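Local coordinates for protein dextranase (Pseudarthrobacter oxydans, PDB 6NZS) that catalyses the endohydrolysis of (1->6)-alpha-D-glucosidic linkages in dextran, as a member of glycoside hydrolase family 49, at residues A[157-168]-A[437-445]. Residues are numbered along the deposited sequence; the frame is centred on the assembly and turned at random.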
loop_
_atom_site.group_PDB
_atom_site.type_symbol
_atom_site.label_atom_id
_atom_site.label_comp_id
_atom_site.label_asym_id
_atom_site.label_seq_id
_atom_site.Cartn_x
_atom_site.Cartn_y
_atom_site.Cartn_z
ATOM N N ALA A 157 1.586 -12.481 -15.522
ATOM C CA ALA A 157 1.831 -13.504 -14.514
ATOM C C ALA A 157 0.797 -14.611 -14.670
ATOM O O ALA A 157 -0.399 -14.332 -14.830
ATOM C CB ALA A 157 1.728 -12.897 -13.118
ATOM N N TYR A 158 1.263 -15.860 -14.636
ATOM C CA TYR A 158 0.409 -17.038 -14.745
ATOM C C TYR A 158 0.519 -17.901 -13.497
ATOM O O TYR A 158 1.548 -17.914 -12.824
ATOM C CB TYR A 158 0.840 -17.909 -15.934
ATOM C CG TYR A 158 0.668 -17.230 -17.262
ATOM C CD1 TYR A 158 1.674 -16.423 -17.782
ATOM C CD2 TYR A 158 -0.494 -17.392 -18.000
ATOM C CE1 TYR A 158 1.525 -15.792 -19.008
ATOM C CE2 TYR A 158 -0.650 -16.762 -19.228
ATOM C CZ TYR A 158 0.355 -15.957 -19.718
ATOM O OH TYR A 158 0.205 -15.333 -20.945
ATOM N N ASN A 159 -0.544 -18.642 -13.207
ATOM C CA ASN A 159 -0.518 -19.652 -12.160
ATOM C C ASN A 159 -0.300 -20.990 -12.848
ATOM O O ASN A 159 -1.060 -21.355 -13.750
ATOM C CB ASN A 159 -1.820 -19.648 -11.351
ATOM C CG ASN A 159 -1.766 -20.586 -10.146
ATOM O OD1 ASN A 159 -1.017 -21.562 -10.142
ATOM N ND2 ASN A 159 -2.561 -20.297 -9.128
ATOM N N ASP A 160 0.770 -21.691 -12.467
ATOM C CA ASP A 160 1.062 -22.976 -13.100
ATOM C C ASP A 160 0.180 -24.116 -12.600
ATOM O O ASP A 160 0.290 -25.245 -13.108
ATOM C CB ASP A 160 2.564 -23.315 -13.034
ATOM C CG ASP A 160 3.055 -23.685 -11.631
ATOM O OD1 ASP A 160 2.256 -23.817 -10.679
ATOM O OD2 ASP A 160 4.285 -23.849 -11.486
ATOM N N MET A 161 -0.678 -23.848 -11.615
ATOM C CA MET A 161 -1.676 -24.789 -11.118
ATOM C C MET A 161 -1.065 -25.991 -10.414
ATOM O O MET A 161 -1.748 -27.002 -10.203
ATOM C CB MET A 161 -2.680 -25.202 -12.203
ATOM C CG MET A 161 -3.330 -23.988 -12.893
ATOM S SD MET A 161 -4.124 -22.863 -11.721
ATOM C CE MET A 161 -5.681 -23.697 -11.528
ATOM N N SER A 162 0.191 -25.874 -10.000
ATOM C CA SER A 162 0.877 -26.965 -9.324
ATOM C C SER A 162 0.378 -27.128 -7.891
ATOM O O SER A 162 0.089 -26.152 -7.197
ATOM C CB SER A 162 2.385 -26.706 -9.318
ATOM O OG SER A 162 2.709 -25.509 -8.624
ATOM N N GLY A 163 0.283 -28.377 -7.438
ATOM C CA GLY A 163 -0.015 -28.619 -6.036
ATOM C C GLY A 163 -1.354 -28.050 -5.604
ATOM O O GLY A 163 -2.302 -27.937 -6.390
ATOM N N ASP A 164 -1.421 -27.659 -4.327
ATOM C CA ASP A 164 -2.685 -27.210 -3.755
ATOM C C ASP A 164 -3.028 -25.789 -4.185
ATOM O O ASP A 164 -4.196 -25.478 -4.453
ATOM C CB ASP A 164 -2.619 -27.277 -2.227
ATOM C CG ASP A 164 -2.658 -28.704 -1.694
ATOM O OD1 ASP A 164 -3.187 -29.592 -2.390
ATOM O OD2 ASP A 164 -2.168 -28.931 -0.570
ATOM N N SER A 165 -2.033 -24.912 -4.257
ATOM C CA SER A 165 -2.294 -23.493 -4.461
ATOM C C SER A 165 -1.779 -22.962 -5.780
ATOM O O SER A 165 -2.139 -21.841 -6.166
ATOM C CB SER A 165 -1.645 -22.664 -3.344
ATOM O OG SER A 165 -2.169 -23.029 -2.083
ATOM N N GLY A 166 -0.943 -23.712 -6.473
ATOM C CA GLY A 166 -0.253 -23.195 -7.626
ATOM C C GLY A 166 0.922 -22.331 -7.223
ATOM O O GLY A 166 1.151 -22.018 -6.051
ATOM N N LYS A 167 1.689 -21.946 -8.238
ATOM C CA LYS A 167 2.815 -21.039 -8.098
ATOM C C LYS A 167 2.781 -20.093 -9.284
ATOM O O LYS A 167 2.347 -20.467 -10.377
ATOM C CB LYS A 167 4.156 -21.790 -8.123
ATOM C CG LYS A 167 4.373 -22.726 -6.942
ATOM C CD LYS A 167 4.980 -21.991 -5.761
ATOM C CE LYS A 167 4.808 -22.768 -4.459
ATOM N NZ LYS A 167 4.894 -21.871 -3.270
ATOM N N LEU A 168 3.236 -18.863 -9.066
ATOM C CA LEU A 168 3.306 -17.914 -10.166
ATOM C C LEU A 168 4.510 -18.196 -11.060
ATOM O O LEU A 168 5.578 -18.611 -10.600
ATOM C CB LEU A 168 3.366 -16.476 -9.652
ATOM C CG LEU A 168 2.061 -15.952 -9.064
ATOM C CD1 LEU A 168 2.269 -14.506 -8.662
ATOM C CD2 LEU A 168 0.903 -16.070 -10.036
ATOM N N ARG A 437 -1.914 -9.392 -7.896
ATOM C CA ARG A 437 -1.455 -10.714 -8.299
ATOM C C ARG A 437 -2.041 -11.782 -7.385
ATOM O O ARG A 437 -1.388 -12.777 -7.065
ATOM C CB ARG A 437 0.072 -10.797 -8.351
ATOM C CG ARG A 437 0.695 -10.045 -9.536
ATOM C CD ARG A 437 2.153 -10.457 -9.781
ATOM N NE ARG A 437 2.993 -10.258 -8.603
ATOM C CZ ARG A 437 3.561 -9.110 -8.257
ATOM N NH1 ARG A 437 3.399 -8.020 -9.000
ATOM N NH2 ARG A 437 4.298 -9.050 -7.151
ATOM N N MET A 438 -3.286 -11.589 -6.956
ATOM C CA MET A 438 -3.938 -12.565 -6.086
ATOM C C MET A 438 -4.314 -13.788 -6.917
ATOM O O MET A 438 -5.092 -13.690 -7.873
ATOM C CB MET A 438 -5.152 -11.934 -5.404
ATOM C CG MET A 438 -4.760 -10.774 -4.474
ATOM S SD MET A 438 -6.106 -10.115 -3.449
ATOM C CE MET A 438 -7.189 -9.469 -4.713
ATOM N N TYR A 439 -3.735 -14.941 -6.582
ATOM C CA TYR A 439 -3.630 -16.017 -7.562
ATOM C C TYR A 439 -4.079 -17.395 -7.099
ATOM O O TYR A 439 -4.051 -18.317 -7.912
ATOM C CB TYR A 439 -2.184 -16.148 -8.073
ATOM C CG TYR A 439 -1.174 -16.676 -7.054
ATOM C CD1 TYR A 439 -0.926 -18.042 -6.917
ATOM C CD2 TYR A 439 -0.446 -15.805 -6.252
ATOM C CE1 TYR A 439 0.001 -18.516 -5.998
ATOM C CE2 TYR A 439 0.486 -16.274 -5.337
ATOM C CZ TYR A 439 0.706 -17.627 -5.221
ATOM O OH TYR A 439 1.634 -18.089 -4.319
ATOM N N TRP A 440 -4.480 -17.567 -5.844
ATOM C CA TRP A 440 -4.545 -18.900 -5.245
ATOM C C TRP A 440 -5.504 -19.830 -5.982
ATOM O O TRP A 440 -6.654 -19.478 -6.266
ATOM C CB TRP A 440 -5.003 -18.786 -3.795
ATOM C CG TRP A 440 -4.217 -17.845 -2.947
ATOM C CD1 TRP A 440 -4.673 -16.690 -2.372
ATOM C CD2 TRP A 440 -2.857 -17.993 -2.525
ATOM N NE1 TRP A 440 -3.678 -16.109 -1.633
ATOM C CE2 TRP A 440 -2.554 -16.892 -1.700
ATOM C CE3 TRP A 440 -1.868 -18.959 -2.755
ATOM C CZ2 TRP A 440 -1.303 -16.711 -1.122
ATOM C CZ3 TRP A 440 -0.620 -18.779 -2.182
ATOM C CH2 TRP A 440 -0.348 -17.663 -1.370
ATOM N N LYS A 441 -5.024 -21.047 -6.254
ATOM C CA LYS A 441 -5.876 -22.085 -6.816
ATOM C C LYS A 441 -6.863 -22.601 -5.775
ATOM O O LYS A 441 -8.040 -22.834 -6.083
ATOM C CB LYS A 441 -4.970 -23.213 -7.319
ATOM C CG LYS A 441 -5.631 -24.517 -7.736
ATOM C CD LYS A 441 -4.528 -25.502 -8.124
ATOM C CE LYS A 441 -5.019 -26.936 -8.224
ATOM N NZ LYS A 441 -3.920 -27.868 -8.616
ATOM N N ASP A 442 -6.407 -22.783 -4.539
ATOM C CA ASP A 442 -7.309 -23.216 -3.485
ATOM C C ASP A 442 -8.069 -22.011 -2.941
ATOM O O ASP A 442 -7.699 -20.856 -3.178
ATOM C CB ASP A 442 -6.562 -23.970 -2.371
ATOM C CG ASP A 442 -5.412 -23.171 -1.756
ATOM O OD1 ASP A 442 -4.775 -22.370 -2.453
ATOM O OD2 ASP A 442 -5.130 -23.363 -0.546
ATOM N N VAL A 443 -9.149 -22.289 -2.210
ATOM C CA VAL A 443 -10.014 -21.234 -1.671
ATOM C C VAL A 443 -9.442 -20.830 -0.313
ATOM O O VAL A 443 -9.751 -21.426 0.720
ATOM C CB VAL A 443 -11.476 -21.675 -1.597
ATOM C CG1 VAL A 443 -12.342 -20.596 -0.954
ATOM C CG2 VAL A 443 -12.005 -22.035 -2.995
ATOM N N LYS A 444 -8.604 -19.797 -0.309
ATOM C CA LYS A 444 -7.975 -19.311 0.915
ATOM C C LYS A 444 -8.911 -18.392 1.690
ATOM O O LYS A 444 -9.793 -17.742 1.127
ATOM C CB LYS A 444 -6.692 -18.544 0.590
ATOM C CG LYS A 444 -5.651 -19.356 -0.141
ATOM C CD LYS A 444 -4.551 -19.775 0.778
ATOM C CE LYS A 444 -3.427 -20.443 0.025
ATOM N NZ LYS A 444 -3.064 -21.710 0.713
ATOM N N TYR A 445 -8.704 -18.341 3.005
ATOM C CA TYR A 445 -9.567 -17.533 3.863
ATOM C C TYR A 445 -9.213 -16.052 3.844
ATOM O O TYR A 445 -10.066 -15.227 4.197
ATOM C CB TYR A 445 -9.503 -18.001 5.323
ATOM C CG TYR A 445 -9.899 -19.439 5.567
ATOM C CD1 TYR A 445 -11.227 -19.788 5.781
ATOM C CD2 TYR A 445 -8.938 -20.441 5.610
ATOM C CE1 TYR A 445 -11.590 -21.113 6.024
ATOM C CE2 TYR A 445 -9.287 -21.766 5.844
ATOM C CZ TYR A 445 -10.612 -22.091 6.048
ATOM O OH TYR A 445 -10.956 -23.408 6.288
HETATM O O HOH W 1 -1.189 -24.237 0.034
HETATM O O HOH W 2 2.213 -20.616 -3.943
HETATM O O HOH W 3 4.203 -18.103 -6.465
#
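The loop joining strands 154-159 and 168-169 of the N-terminal Ig-like domain docks on loop 437-445 of the beta-solenoid, which inserts Lys-441 into the hairpin loop. The lysine's CG stands anti to the backbone N (chi1 170°) and the chain beyond is fully extended, carrying NZ to two backbone carbonyls: 2.8 Å from Met-161 O, which it meets from above the carbonyl plane, and 2.8 Å from Gly-163 O, nearly along the C=O axis. Met-161 CE lies against the lysine's CG. Lys-441 N donates to Ser-165 O (3.0 Å). Asn-159, at the end of its strand, ties the two segments together: its ND2 gives a bent bond to Tyr-439 O (2.8 Å, 137°) while sitting at the edge of the tyrosine ring, and its OD1 receives Met-161 N in an Asx turn. Leu-168 CG lies over one face of that ring, a CH-pi contact. Beyond Lys-441, Ser-165 OG donates to Asp-442 OD1 (2.7 Å) and accepts from Lys-444 NZ, which also salt-bridges Asp-442 OD2. Arg-437 CD packs on Ala-157 CB, and its guanidinium pairs with Glu-181 of the Ig-like domain and Glu-409 of the solenoid. A beta-hairpin loop thus sits on a connecting loop of a right-handed parallel beta-helix.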